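Local coordinates for Sensory/regulatory protein rpfC (Xanthomonas campestris pv. campestris, PDB 3M6M) that probably receives a phosphoryl group on its CheY-like receiver domain, as part of two-component signalling by a sensor histidine kinase, at residues Val94-Asp99 / Leu117-Val122. Sequence-based numbering, arbitrary orientation.
Sequences VVLSAD and LAKPVV
The last beta-alpha-beta crossover of a CheY-like receiver fold brings strand 115-118 alongside strand 93-97 and leads into Lys119, followed by a cis peptide bond before Pro120, as is characteristic of receiver domains. Two backbone hydrogen bonds fix the parallel register: Leu117 N to Val95 O (3.0 Å, N-H...O 167°) and Lys119 N to Ser97 O at 2.9 Å. The second is less straight, 149° at the hydrogen, and its donor lies above the carbonyl plane; Lys119 sits just past the end of strand 115-118. Leu96 and Lys119 carry the side-chain packing in nearly equal measure, with Leu117 close behind. With CG of Leu96 anti to its carbonyl carbon (chi1 -74°), its CD2 branch meets Leu117 CB at 3.7 Å and Val121 CG2 at 3.9 Å, while its CB abuts Lys119 CD at 3.6 Å. The aliphatic part of Lys119 also passes over the Ser97 backbone, CD lying 3.5 Å from Ser97 N; the chain then bends at its third torsion, and NZ forms salt bridges with Asp21 and Asp65. The Lys119 side chain lies about 5 Å from the bound magnesium ion, which Asp65 helps to ligate. At the strand's last residue, Ser97 OG donates to Asp99 O, in the turn that follows, at 2.6 Å and in the carbonyl plane. Strand 93-97 continues the sheet through backbone bonds to Val62 and Val64; helix 24-35 packs against Leu96 and Val121, and helix 123-133 against Leu117 and Val121.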
ATOM      1  N   VAL D  94      11.967  28.176 -21.005  1.00 50.73           N
ATOM      2  CA  VAL D  94      12.261  27.292 -22.131  1.00 51.33           C
ATOM      3  C   VAL D  94      13.720  26.827 -22.073  1.00 50.83           C
ATOM      4  O   VAL D  94      14.632  27.627 -21.846  1.00 50.48           O
ATOM      5  CB  VAL D  94      11.915  27.952 -23.501  1.00 52.52           C
ATOM      6  CG1 VAL D  94      12.334  29.414 -23.533  1.00 52.95           C
ATOM      7  CG2 VAL D  94      12.532  27.180 -24.668  1.00 52.69           C
ATOM      8  N   VAL D  95      13.925  25.528 -22.274  1.00 51.19           N
ATOM      9  CA  VAL D  95      15.251  24.923 -22.173  1.00 51.23           C
ATOM     10  C   VAL D  95      15.887  24.716 -23.553  1.00 52.15           C
ATOM     11  O   VAL D  95      15.204  24.360 -24.518  1.00 52.90           O
ATOM     12  CB  VAL D  95      15.205  23.581 -21.387  1.00 51.28           C
ATOM     13  CG1 VAL D  95      16.611  23.096 -21.054  1.00 51.17           C
ATOM     14  CG2 VAL D  95      14.400  23.739 -20.102  1.00 50.82           C
ATOM     15  N   LEU D  96      17.195  24.960 -23.630  1.00 52.44           N
ATOM     16  CA  LEU D  96      17.983  24.714 -24.837  1.00 53.61           C
ATOM     17  C   LEU D  96      19.144  23.774 -24.547  1.00 54.16           C
ATOM     18  O   LEU D  96      19.826  23.919 -23.530  1.00 53.72           O
ATOM     19  CB  LEU D  96      18.545  26.024 -25.396  1.00 53.76           C
ATOM     20  CG  LEU D  96      17.665  27.037 -26.127  1.00 54.50           C
ATOM     21  CD1 LEU D  96      18.539  28.176 -26.629  1.00 55.06           C
ATOM     22  CD2 LEU D  96      16.905  26.407 -27.284  1.00 55.49           C
ATOM     23  N   SER D  97      19.366  22.817 -25.447  1.00 55.60           N
ATOM     24  CA  SER D  97      20.544  21.942 -25.389  1.00 56.79           C
ATOM     25  C   SER D  97      20.802  21.211 -26.702  1.00 58.44           C
ATOM     26  O   SER D  97      19.913  21.099 -27.552  1.00 59.02           O
ATOM     27  CB  SER D  97      20.436  20.929 -24.243  1.00 56.77           C
ATOM     28  OG  SER D  97      19.267  20.144 -24.361  1.00 57.43           O
ATOM     29  N   ALA D  98      22.034  20.728 -26.860  1.00 59.72           N
ATOM     30  CA  ALA D  98      22.382  19.811 -27.940  1.00 61.68           C
ATOM     31  C   ALA D  98      21.956  18.394 -27.555  1.00 62.84           C
ATOM     32  O   ALA D  98      21.911  17.495 -28.397  1.00 64.39           O
ATOM     33  CB  ALA D  98      23.869  19.868 -28.228  1.00 62.51           C
ATOM     34  N   ASP D  99      21.656  18.216 -26.268  1.00 62.49           N
ATOM     35  CA  ASP D  99      21.065  16.991 -25.740  1.00 63.69           C
ATOM     36  C   ASP D  99      19.572  16.989 -26.053  1.00 63.70           C
ATOM     37  O   ASP D  99      18.823  17.840 -25.566  1.00 62.30           O
ATOM     38  CB  ASP D  99      21.290  16.908 -24.224  1.00 63.16           C
ATOM     39  CG  ASP D  99      20.905  15.554 -23.631  1.00 64.49           C
ATOM     40  OD1 ASP D  99      21.032  15.400 -22.398  1.00 64.14           O
ATOM     41  OD2 ASP D  99      20.483  14.647 -24.378  1.00 65.87           O
ATOM     42  N   LEU D 117      13.673  23.114 -26.823  1.00 68.37           N
ATOM     43  CA  LEU D 117      14.099  23.298 -28.207  1.00 69.70           C
ATOM     44  C   LEU D 117      15.558  22.912 -28.420  1.00 69.66           C
ATOM     45  O   LEU D 117      16.398  23.098 -27.538  1.00 68.59           O
ATOM     46  CB  LEU D 117      13.852  24.738 -28.662  1.00 69.97           C
ATOM     47  CG  LEU D 117      12.390  25.162 -28.838  1.00 71.14           C
ATOM     48  CD1 LEU D 117      12.253  26.665 -28.676  1.00 71.35           C
ATOM     49  CD2 LEU D 117      11.835  24.704 -30.184  1.00 73.15           C
ATOM     50  N   ALA D 118      15.843  22.375 -29.604  1.00 71.21           N
ATOM     51  CA  ALA D 118      17.170  21.867 -29.933  1.00 71.73           C
ATOM     52  C   ALA D 118      18.172  22.979 -30.230  1.00 71.58           C
ATOM     53  O   ALA D 118      17.815  24.034 -30.761  1.00 71.84           O
ATOM     54  CB  ALA D 118      17.090  20.890 -31.106  1.00 73.47           C
ATOM     55  N   LYS D 119      19.424  22.725 -29.863  1.00 71.53           N
ATOM     56  CA  LYS D 119      20.548  23.580 -30.220  1.00 71.92           C
ATOM     57  C   LYS D 119      21.365  22.911 -31.336  1.00 73.64           C
ATOM     58  O   LYS D 119      21.548  21.690 -31.310  1.00 74.23           O
ATOM     59  CB  LYS D 119      21.423  23.834 -28.992  1.00 70.85           C
ATOM     60  CG  LYS D 119      20.962  24.981 -28.109  1.00 69.68           C
ATOM     61  CD  LYS D 119      21.743  25.033 -26.797  1.00 68.68           C
ATOM     62  CE  LYS D 119      23.070  25.762 -26.928  1.00 69.04           C
ATOM     63  NZ  LYS D 119      23.830  25.722 -25.649  1.00 68.48           N
ATOM     64  N   PRO D 120      21.857  23.694 -32.324  1.00 74.77           N
ATOM     65  CA  PRO D 120      21.702  25.144 -32.496  1.00 74.86           C
ATOM     66  C   PRO D 120      20.250  25.540 -32.736  1.00 75.18           C
ATOM     67  O   PRO D 120      19.522  24.838 -33.444  1.00 76.12           O
ATOM     68  CB  PRO D 120      22.555  25.450 -33.734  1.00 76.42           C
ATOM     69  CG  PRO D 120      22.648  24.163 -34.463  1.00 77.43           C
ATOM     70  CD  PRO D 120      22.676  23.109 -33.402  1.00 76.40           C
ATOM     71  N   VAL D 121      19.844  26.656 -32.141  1.00 74.81           N
ATOM     72  CA  VAL D 121      18.441  27.060 -32.141  1.00 75.28           C
ATOM     73  C   VAL D 121      17.964  27.558 -33.512  1.00 77.39           C
ATOM     74  O   VAL D 121      18.642  28.349 -34.174  1.00 78.39           O
ATOM     75  CB  VAL D 121      18.138  28.085 -31.004  1.00 74.19           C
ATOM     76  CG1 VAL D 121      18.714  29.469 -31.318  1.00 74.95           C
ATOM     77  CG2 VAL D 121      16.643  28.161 -30.729  1.00 74.34           C
ATOM     78  N   VAL D 122      16.806  27.057 -33.936  1.00 78.48           N
ATOM     79  CA  VAL D 122      16.138  27.551 -35.133  1.00 80.82           C
ATOM     80  C   VAL D 122      15.358  28.804 -34.741  1.00 81.23           C
ATOM     81  O   VAL D 122      14.481  28.751 -33.871  1.00 80.40           O
ATOM     82  CB  VAL D 122      15.192  26.489 -35.762  1.00 82.04           C
ATOM     83  CG1 VAL D 122      14.616  26.989 -37.085  1.00 84.57           C
ATOM     84  CG2 VAL D 122      15.922  25.165 -35.972  1.00 81.91           C
TER